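Local coordinates for protein iron-regulated transcriptional activator AFT2 (Saccharomyces cerevisiae, PDB 4LMG) that activates yeast iron-regulon genes when iron is low, through a zinc-containing WRKY-GCM1 domain that recognises the CACCC core of iron-responsive promoter elements, at residues A[27-31]-A[32-36]; A[100-103]-A[104-107]; A[113-116]-A[117-121]. All coordinates share one frame; numbering follows the deposited sequence.

Interaction 1. Residues A[27-31]-A[32-36]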
loop_
_atom_site.group_PDB
_atom_site.type_symbol
_atom_site.label_atom_id
_atom_site.label_comp_id
_atom_site.label_asym_id
_atom_site.label_seq_id
_atom_site.Cartn_x
_atom_site.Cartn_y
_atom_site.Cartn_z
ATOM N N LYS A 27 -19.127 11.956 6.119
ATOM C CA LYS A 27 -20.330 12.760 6.269
ATOM C C LYS A 27 -20.275 13.571 7.554
ATOM O O LYS A 27 -20.780 14.690 7.611
ATOM C CB LYS A 27 -21.579 11.878 6.264
ATOM C CG LYS A 27 -21.923 11.290 4.905
ATOM C CD LYS A 27 -23.166 10.415 4.987
ATOM C CE LYS A 27 -24.341 11.181 5.567
ATOM N NZ LYS A 27 -25.557 10.332 5.671
ATOM N N ILE A 28 -19.648 13.006 8.579
ATOM C CA ILE A 28 -19.602 13.641 9.891
ATOM C C ILE A 28 -18.436 14.614 10.037
ATOM O O ILE A 28 -18.589 15.697 10.604
ATOM C CB ILE A 28 -19.502 12.594 11.018
ATOM C CG1 ILE A 28 -20.716 11.666 10.995
ATOM C CG2 ILE A 28 -19.382 13.278 12.369
ATOM C CD1 ILE A 28 -20.672 10.589 12.049
ATOM N N PHE A 29 -17.272 14.236 9.524
ATOM C CA PHE A 29 -16.068 15.020 9.781
ATOM C C PHE A 29 -15.712 16.054 8.714
ATOM O O PHE A 29 -15.071 17.061 9.016
ATOM C CB PHE A 29 -14.889 14.103 10.104
ATOM C CG PHE A 29 -14.947 13.542 11.490
ATOM C CD1 PHE A 29 -14.412 14.249 12.557
ATOM C CD2 PHE A 29 -15.573 12.332 11.737
ATOM C CE1 PHE A 29 -14.480 13.744 13.842
ATOM C CE2 PHE A 29 -15.645 11.824 13.023
ATOM C CZ PHE A 29 -15.096 12.531 14.073
ATOM N N TYR A 30 -16.132 15.815 7.478
ATOM C CA TYR A 30 -15.921 16.793 6.415
ATOM C C TYR A 30 -16.441 18.181 6.806
ATOM O O TYR A 30 -15.738 19.173 6.636
ATOM C CB TYR A 30 -16.562 16.330 5.105
ATOM C CG TYR A 30 -15.598 15.679 4.139
ATOM C CD1 TYR A 30 -14.242 15.979 4.171
ATOM C CD2 TYR A 30 -16.047 14.772 3.189
ATOM C CE1 TYR A 30 -13.360 15.390 3.285
ATOM C CE2 TYR A 30 -15.174 14.178 2.301
ATOM C CZ TYR A 30 -13.832 14.489 2.352
ATOM O OH TYR A 30 -12.963 13.897 1.463
ATOM N N PRO A 31 -17.674 18.256 7.334
ATOM C CA PRO A 31 -18.191 19.567 7.737
ATOM C C PRO A 31 -17.333 20.225 8.815
ATOM O O PRO A 31 -17.424 21.435 9.003
ATOM C CB PRO A 31 -19.580 19.239 8.296
ATOM C CG PRO A 31 -19.967 17.972 7.611
ATOM C CD PRO A 31 -18.686 17.196 7.483
ATOM N N GLN A 32 -16.508 19.441 9.503
ATOM C CA GLN A 32 -15.660 19.970 10.568
ATOM C C GLN A 32 -14.273 20.365 10.055
ATOM O O GLN A 32 -13.372 20.661 10.841
ATOM C CB GLN A 32 -15.519 18.941 11.688
ATOM C CG GLN A 32 -16.840 18.451 12.255
ATOM C CD GLN A 32 -17.527 19.489 13.118
ATOM O OE1 GLN A 32 -16.944 20.005 14.071
ATOM N NE2 GLN A 32 -18.775 19.803 12.787
ATOM N N GLY A 33 -14.102 20.362 8.738
ATOM C CA GLY A 33 -12.814 20.682 8.147
ATOM C C GLY A 33 -11.801 19.580 8.395
ATOM O O GLY A 33 -10.593 19.819 8.430
ATOM N N ILE A 34 -12.303 18.364 8.573
ATOM C CA ILE A 34 -11.448 17.214 8.834
ATOM C C ILE A 34 -11.531 16.221 7.686
ATOM O O ILE A 34 -12.611 15.730 7.354
ATOM C CB ILE A 34 -11.826 16.518 10.154
ATOM C CG1 ILE A 34 -11.623 17.477 11.327
ATOM C CG2 ILE A 34 -10.996 15.254 10.347
ATOM C CD1 ILE A 34 -12.101 16.936 12.658
ATOM N N ASP A 35 -10.377 15.938 7.086
ATOM C CA ASP A 35 -10.283 15.074 5.916
ATOM C C ASP A 35 -9.707 13.718 6.324
ATOM O O ASP A 35 -8.497 13.573 6.479
ATOM C CB ASP A 35 -9.384 15.734 4.865
ATOM C CG ASP A 35 -9.399 15.007 3.531
ATOM O OD1 ASP A 35 -9.936 13.881 3.458
ATOM O OD2 ASP A 35 -8.864 15.566 2.550
ATOM N N ILE A 36 -10.576 12.729 6.496
ATOM C CA ILE A 36 -10.145 11.431 7.008
ATOM C C ILE A 36 -9.592 10.508 5.924
ATOM O O ILE A 36 -10.153 10.401 4.834
ATOM C CB ILE A 36 -11.291 10.691 7.726
ATOM C CG1 ILE A 36 -12.432 10.410 6.748
ATOM C CG2 ILE A 36 -11.782 11.490 8.930
ATOM C CD1 ILE A 36 -13.422 9.393 7.246
HETATM O O HOH W 1 -20.442 17.394 11.514
HETATM O O HOH W 2 -11.702 11.898 3.224
HETATM O O HOH W 3 -10.668 15.190 0.757
#
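Gln32 opens the turn after helix 21-29 by donating its backbone N-H to Phe29 O (N to O 2.8 Å). Its CG, anti to the carbonyl carbon (chi1 -55°), lies near Ile28 O, and a bend at the second torsion turns the amide toward a water that links Ile28 O and Gln32 NE2. Gly33, with phi at 71°, is the C' residue of a Schellman motif. Its N binds Tyr30 O at 2.9 Å, and the next amide, Ile34 N, reaches back to Phe29 O at 3.1 Å. Phe29 O thus takes two N-H groups, which arrive from opposite faces of its carbonyl plane. The side chain of Ile34 runs alongside that of Phe29, and its CD1 meets ring atom CD1 of Phe29 at 3.5 Å, at the edge of the ring. At Asp35 the contact turns polar but indirect, through two waters bound to Tyr30 OH: one donates to Asp35 OD1 at 2.7 Å and also to Ile36 O; the other donates to Asp35 OD2, which also forms a salt bridge with Arg51. Ile36 begins strand 36-42, its CG2 4.2 Å from Phe29 CB. The turn therefore passes the chain from helix to edge strand, with Ile34 against the zinc ligand His97 and Tyr30 packed edge-to-face with Tyr112 and Phe115 of helix 110-121.

Interaction 2. Residues A[100-103]-A[104-107]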
loop_
_atom_site.group_PDB
_atom_site.type_symbol
_atom_site.label_atom_id
_atom_site.label_comp_id
_atom_site.label_asym_id
_atom_site.label_seq_id
_atom_site.Cartn_x
_atom_site.Cartn_y
_atom_site.Cartn_z
ATOM N N GLU A 100 -4.594 23.556 10.948
ATOM C CA GLU A 100 -5.872 24.245 10.856
ATOM C C GLU A 100 -6.887 23.387 10.114
ATOM O O GLU A 100 -6.533 22.623 9.215
ATOM C CB GLU A 100 -5.704 25.595 10.160
ATOM C CG GLU A 100 -4.720 26.523 10.852
ATOM C CD GLU A 100 -4.543 27.842 10.122
ATOM O OE1 GLU A 100 -5.323 28.114 9.184
ATOM O OE2 GLU A 100 -3.622 28.604 10.485
ATOM N N LEU A 101 -8.149 23.514 10.501
ATOM C CA LEU A 101 -9.221 22.762 9.867
ATOM C C LEU A 101 -9.977 23.658 8.894
ATOM O O LEU A 101 -10.770 24.509 9.302
ATOM C CB LEU A 101 -10.175 22.200 10.923
ATOM C CG LEU A 101 -9.525 21.411 12.062
ATOM C CD1 LEU A 101 -10.589 20.788 12.954
ATOM C CD2 LEU A 101 -8.591 20.342 11.518
ATOM N N ARG A 102 -9.720 23.470 7.605
ATOM C CA ARG A 102 -10.336 24.304 6.583
ATOM C C ARG A 102 -11.166 23.473 5.615
ATOM O O ARG A 102 -10.641 22.608 4.914
ATOM C CB ARG A 102 -9.270 25.094 5.822
ATOM C CG ARG A 102 -8.470 26.048 6.694
ATOM C CD ARG A 102 -7.478 26.848 5.870
ATOM N NE ARG A 102 -8.141 27.622 4.824
ATOM C CZ ARG A 102 -7.502 28.354 3.919
ATOM N NH1 ARG A 102 -6.177 28.414 3.928
ATOM N NH2 ARG A 102 -8.186 29.027 3.004
ATOM N N PHE A 103 -12.466 23.743 5.585
ATOM C CA PHE A 103 -13.373 23.038 4.691
ATOM C C PHE A 103 -13.221 23.516 3.250
ATOM O O PHE A 103 -13.354 22.732 2.310
ATOM C CB PHE A 103 -14.820 23.211 5.150
ATOM C CG PHE A 103 -15.826 22.603 4.217
ATOM C CD1 PHE A 103 -16.592 23.404 3.390
ATOM C CD2 PHE A 103 -15.992 21.231 4.156
ATOM C CE1 PHE A 103 -17.517 22.847 2.527
ATOM C CE2 PHE A 103 -16.914 20.666 3.293
ATOM C CZ PHE A 103 -17.678 21.477 2.478
ATOM N N ASP A 104 -12.940 24.804 3.078
ATOM C CA ASP A 104 -12.779 25.371 1.744
ATOM C C ASP A 104 -11.695 24.651 0.939
ATOM O O ASP A 104 -11.877 24.371 -0.245
ATOM C CB ASP A 104 -12.498 26.876 1.816
ATOM C CG ASP A 104 -11.444 27.229 2.849
ATOM O OD1 ASP A 104 -11.567 28.300 3.480
ATOM O OD2 ASP A 104 -10.492 26.442 3.031
ATOM N N LEU A 105 -10.574 24.350 1.587
ATOM C CA LEU A 105 -9.478 23.656 0.925
ATOM C C LEU A 105 -9.875 22.220 0.609
ATOM O O LEU A 105 -9.497 21.669 -0.426
ATOM C CB LEU A 105 -8.229 23.674 1.804
ATOM C CG LEU A 105 -7.709 25.057 2.203
ATOM C CD1 LEU A 105 -6.522 24.934 3.144
ATOM C CD2 LEU A 105 -7.339 25.869 0.969
ATOM N N ILE A 106 -10.646 21.622 1.512
ATOM C CA ILE A 106 -11.119 20.256 1.340
ATOM C C ILE A 106 -11.958 20.084 0.075
ATOM O O ILE A 106 -11.830 19.084 -0.632
ATOM C CB ILE A 106 -11.939 19.793 2.563
ATOM C CG1 ILE A 106 -11.008 19.476 3.735
ATOM C CG2 ILE A 106 -12.776 18.577 2.214
ATOM C CD1 ILE A 106 -11.715 18.895 4.943
ATOM N N THR A 107 -12.806 21.067 -0.214
ATOM C CA THR A 107 -13.724 20.978 -1.347
ATOM C C THR A 107 -13.008 20.921 -2.695
ATOM O O THR A 107 -13.621 20.615 -3.717
ATOM C CB THR A 107 -14.708 22.162 -1.374
ATOM O OG1 THR A 107 -14.006 23.362 -1.724
ATOM C CG2 THR A 107 -15.372 22.335 -0.022
#
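Over one face of the Arg102 guanidinium lies Leu105 CD1, 3.2 Å above the plane and displaced toward the rim, while Asp104 OD1 sits at the edge, in plane. The carboxylate and guanidinium planes are 86° apart. Both hydrogen bonds of this salt bridge are weak: Arg102 NE to Asp104 OD2 is 3.2 Å with a bent N-H angle of 125°, and Arg102 NH2 to Asp104 OD1 is 3.5 Å. The Phe103 ring carries Thr107 CG2 over one face, a CH-pi contact 3.6 Å from the centroid and 24° off the normal. With CG2 anti to its own carbonyl carbon, Thr107 turns the methyl to the ring and its OG1 to Asp104 O, which it meets at 2.8 Å. In the backbone, Thr107 N binds Phe103 O at 3.1 Å. Ile106 CG1 approaches Arg102 O at 3.4 Å. The contact forms the start of short helix 103-106, with Arg102 as N-cap; Phe103 packs on Leu134 and Ala138 of helix 125-139, and Ile106 on Tyr30. Polar and apolar roles are thus divided within single side chains: Arg102 pairs loosely with Asp104 while lying on Leu105, and Thr107 spends its hydroxyl on the backbone and its methyl on an aromatic face.

Interaction 3. Residues A[113-116]-A[117-121]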
loop_
_atom_site.group_PDB
_atom_site.type_symbol
_atom_site.label_atom_id
_atom_site.label_comp_id
_atom_site.label_asym_id
_atom_site.label_seq_id
_atom_site.Cartn_x
_atom_site.Cartn_y
_atom_site.Cartn_z
ATOM N N LYS A 113 -14.612 15.414 -3.973
ATOM C CA LYS A 113 -15.409 15.358 -5.188
ATOM C C LYS A 113 -15.943 13.949 -5.411
ATOM O O LYS A 113 -17.105 13.767 -5.776
ATOM C CB LYS A 113 -14.591 15.831 -6.389
ATOM C CG LYS A 113 -14.170 17.291 -6.294
ATOM C CD LYS A 113 -13.296 17.698 -7.469
ATOM C CE LYS A 113 -12.855 19.147 -7.348
ATOM N NZ LYS A 113 -14.014 20.082 -7.350
ATOM N N LYS A 114 -15.094 12.954 -5.177
ATOM C CA LYS A 114 -15.517 11.564 -5.271
ATOM C C LYS A 114 -16.533 11.248 -4.177
ATOM O O LYS A 114 -17.486 10.502 -4.401
ATOM C CB LYS A 114 -14.316 10.622 -5.173
ATOM C CG LYS A 114 -13.438 10.615 -6.413
ATOM C CD LYS A 114 -12.286 9.634 -6.277
ATOM C CE LYS A 114 -11.514 9.516 -7.584
ATOM N NZ LYS A 114 -10.343 8.604 -7.461
ATOM N N PHE A 115 -16.320 11.818 -2.995
ATOM C CA PHE A 115 -17.260 11.666 -1.887
ATOM C C PHE A 115 -18.616 12.240 -2.271
ATOM O O PHE A 115 -19.657 11.637 -2.013
ATOM C CB PHE A 115 -16.723 12.370 -0.639
ATOM C CG PHE A 115 -17.775 12.677 0.392
ATOM C CD1 PHE A 115 -18.219 11.696 1.264
ATOM C CD2 PHE A 115 -18.309 13.952 0.500
ATOM C CE1 PHE A 115 -19.183 11.978 2.220
ATOM C CE2 PHE A 115 -19.271 14.240 1.452
ATOM C CZ PHE A 115 -19.709 13.251 2.314
ATOM N N LYS A 116 -18.590 13.410 -2.900
ATOM C CA LYS A 116 -19.805 14.098 -3.310
ATOM C C LYS A 116 -20.550 13.304 -4.377
ATOM O O LYS A 116 -21.777 13.205 -4.346
ATOM C CB LYS A 116 -19.467 15.495 -3.834
ATOM C CG LYS A 116 -20.662 16.420 -3.937
ATOM C CD LYS A 116 -21.226 16.740 -2.566
ATOM C CE LYS A 116 -22.456 17.623 -2.678
ATOM N NZ LYS A 116 -22.195 18.825 -3.519
ATOM N N GLU A 117 -19.806 12.735 -5.322
ATOM C CA GLU A 117 -20.404 11.943 -6.392
ATOM C C GLU A 117 -21.002 10.644 -5.852
ATOM O O GLU A 117 -21.999 10.142 -6.375
ATOM C CB GLU A 117 -19.370 11.641 -7.480
ATOM C CG GLU A 117 -19.875 10.733 -8.597
ATOM C CD GLU A 117 -20.852 11.426 -9.536
ATOM O OE1 GLU A 117 -21.283 12.557 -9.231
ATOM O OE2 GLU A 117 -21.184 10.838 -10.588
ATOM N N ASN A 118 -20.388 10.102 -4.807
ATOM C CA ASN A 118 -20.895 8.888 -4.179
ATOM C C ASN A 118 -22.265 9.120 -3.543
ATOM O O ASN A 118 -23.153 8.270 -3.626
ATOM C CB ASN A 118 -19.896 8.360 -3.149
ATOM C CG ASN A 118 -20.398 7.122 -2.434
ATOM O OD1 ASN A 118 -20.714 7.163 -1.244
ATOM N ND2 ASN A 118 -20.479 6.011 -3.160
ATOM N N LEU A 119 -22.431 10.280 -2.916
ATOM C CA LEU A 119 -23.718 10.670 -2.352
ATOM C C LEU A 119 -24.788 10.689 -3.434
ATOM O O LEU A 119 -25.891 10.178 -3.239
ATOM C CB LEU A 119 -23.627 12.052 -1.704
ATOM C CG LEU A 119 -22.646 12.220 -0.546
ATOM C CD1 LEU A 119 -22.605 13.673 -0.096
ATOM C CD2 LEU A 119 -23.018 11.301 0.611
ATOM N N ARG A 120 -24.458 11.286 -4.575
ATOM C CA ARG A 120 -25.389 11.349 -5.695
ATOM C C ARG A 120 -25.718 9.950 -6.198
ATOM O O ARG A 120 -26.874 9.643 -6.484
ATOM C CB ARG A 120 -24.829 12.212 -6.828
ATOM C CG ARG A 120 -24.956 13.708 -6.579
ATOM C CD ARG A 120 -24.540 14.510 -7.800
ATOM N NE ARG A 120 -23.111 14.389 -8.070
ATOM C CZ ARG A 120 -22.199 15.271 -7.676
ATOM N NH1 ARG A 120 -22.568 16.352 -6.997
ATOM N NH2 ARG A 120 -20.918 15.078 -7.964
ATOM N N GLN A 121 -24.698 9.106 -6.299
ATOM C CA GLN A 121 -24.897 7.717 -6.692
ATOM C C GLN A 121 -25.888 7.031 -5.758
ATOM O O GLN A 121 -26.798 6.339 -6.208
ATOM C CB GLN A 121 -23.567 6.960 -6.691
ATOM C CG GLN A 121 -22.590 7.410 -7.761
ATOM C CD GLN A 121 -21.221 6.779 -7.591
ATOM O OE1 GLN A 121 -20.940 6.146 -6.573
ATOM N NE2 GLN A 121 -20.361 6.950 -8.589
HETATM O O HOH W 4 -18.500 15.891 -6.995
HETATM O O HOH W 5 -20.127 9.497 -0.065
#
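Helix 110-121 supplies both segments, successive turns leading to Gln121, identified as a DNA-binding residue, although the nearest atom of this contact stays about 9 Å from the nucleic acid here. Phe115 and Leu119, one turn apart, meet at Phe115 CE2 and Leu119 CD1, 3.7 Å from each other, with Leu119 CG over one face of the ring, offset toward its rim. The backbone bonds are the i to i+4 bonds of an alpha helix, among them Glu117 N to Lys113 O at 2.9 Å; that from Arg120 N to Lys116 O, 3.3 Å, is weak. Arg120, bent at its third torsion (chi3 -68°), folds back so that Lys116 O lies over the centre of its guanidinium. Arg120 NE and NH2 both donate to Glu117 OE1, 2.8 Å each, a side-on grip on one oxygen lying in the guanidinium plane. One water joins Arg120 NH2 to Lys113 O, and another donates to Phe115 O and Asn118 OD1. Lys116 CG touches Arg120 NH1 at 3.6 Å. The cationic ends come within 4.3 Å (Lys116 NZ to Arg120 NH1), yet each has its own acid: Glu117 for Arg120, and Glu135 with Asp132 of helix 125-139 for Lys116. That division probably offsets much of the repulsion between them.

In the fold
Along the chain the contacts come in series: interaction 1 ends helix 21-29 and enters strand 36-42, at one edge of the antiparallel sheet; interaction 2 starts helix 103-106 after the zinc ligands His97 and His99; interaction 3 lies in the following helix, 110-121. The centres of interaction 1 and interaction 2 are about 9 Å apart, those of interaction 1 and interaction 3 about 14 Å, and those of interaction 2 and interaction 3 about 18 Å. Tyr30 joins all three, with its ring against Ile106 and Phe115 and its carbonyl O 3.2 Å from Phe103 CD2. Helix 125-139 packs against side chains from each. The helices thus pack beside the sheet and the loop that supplies His97 and His99.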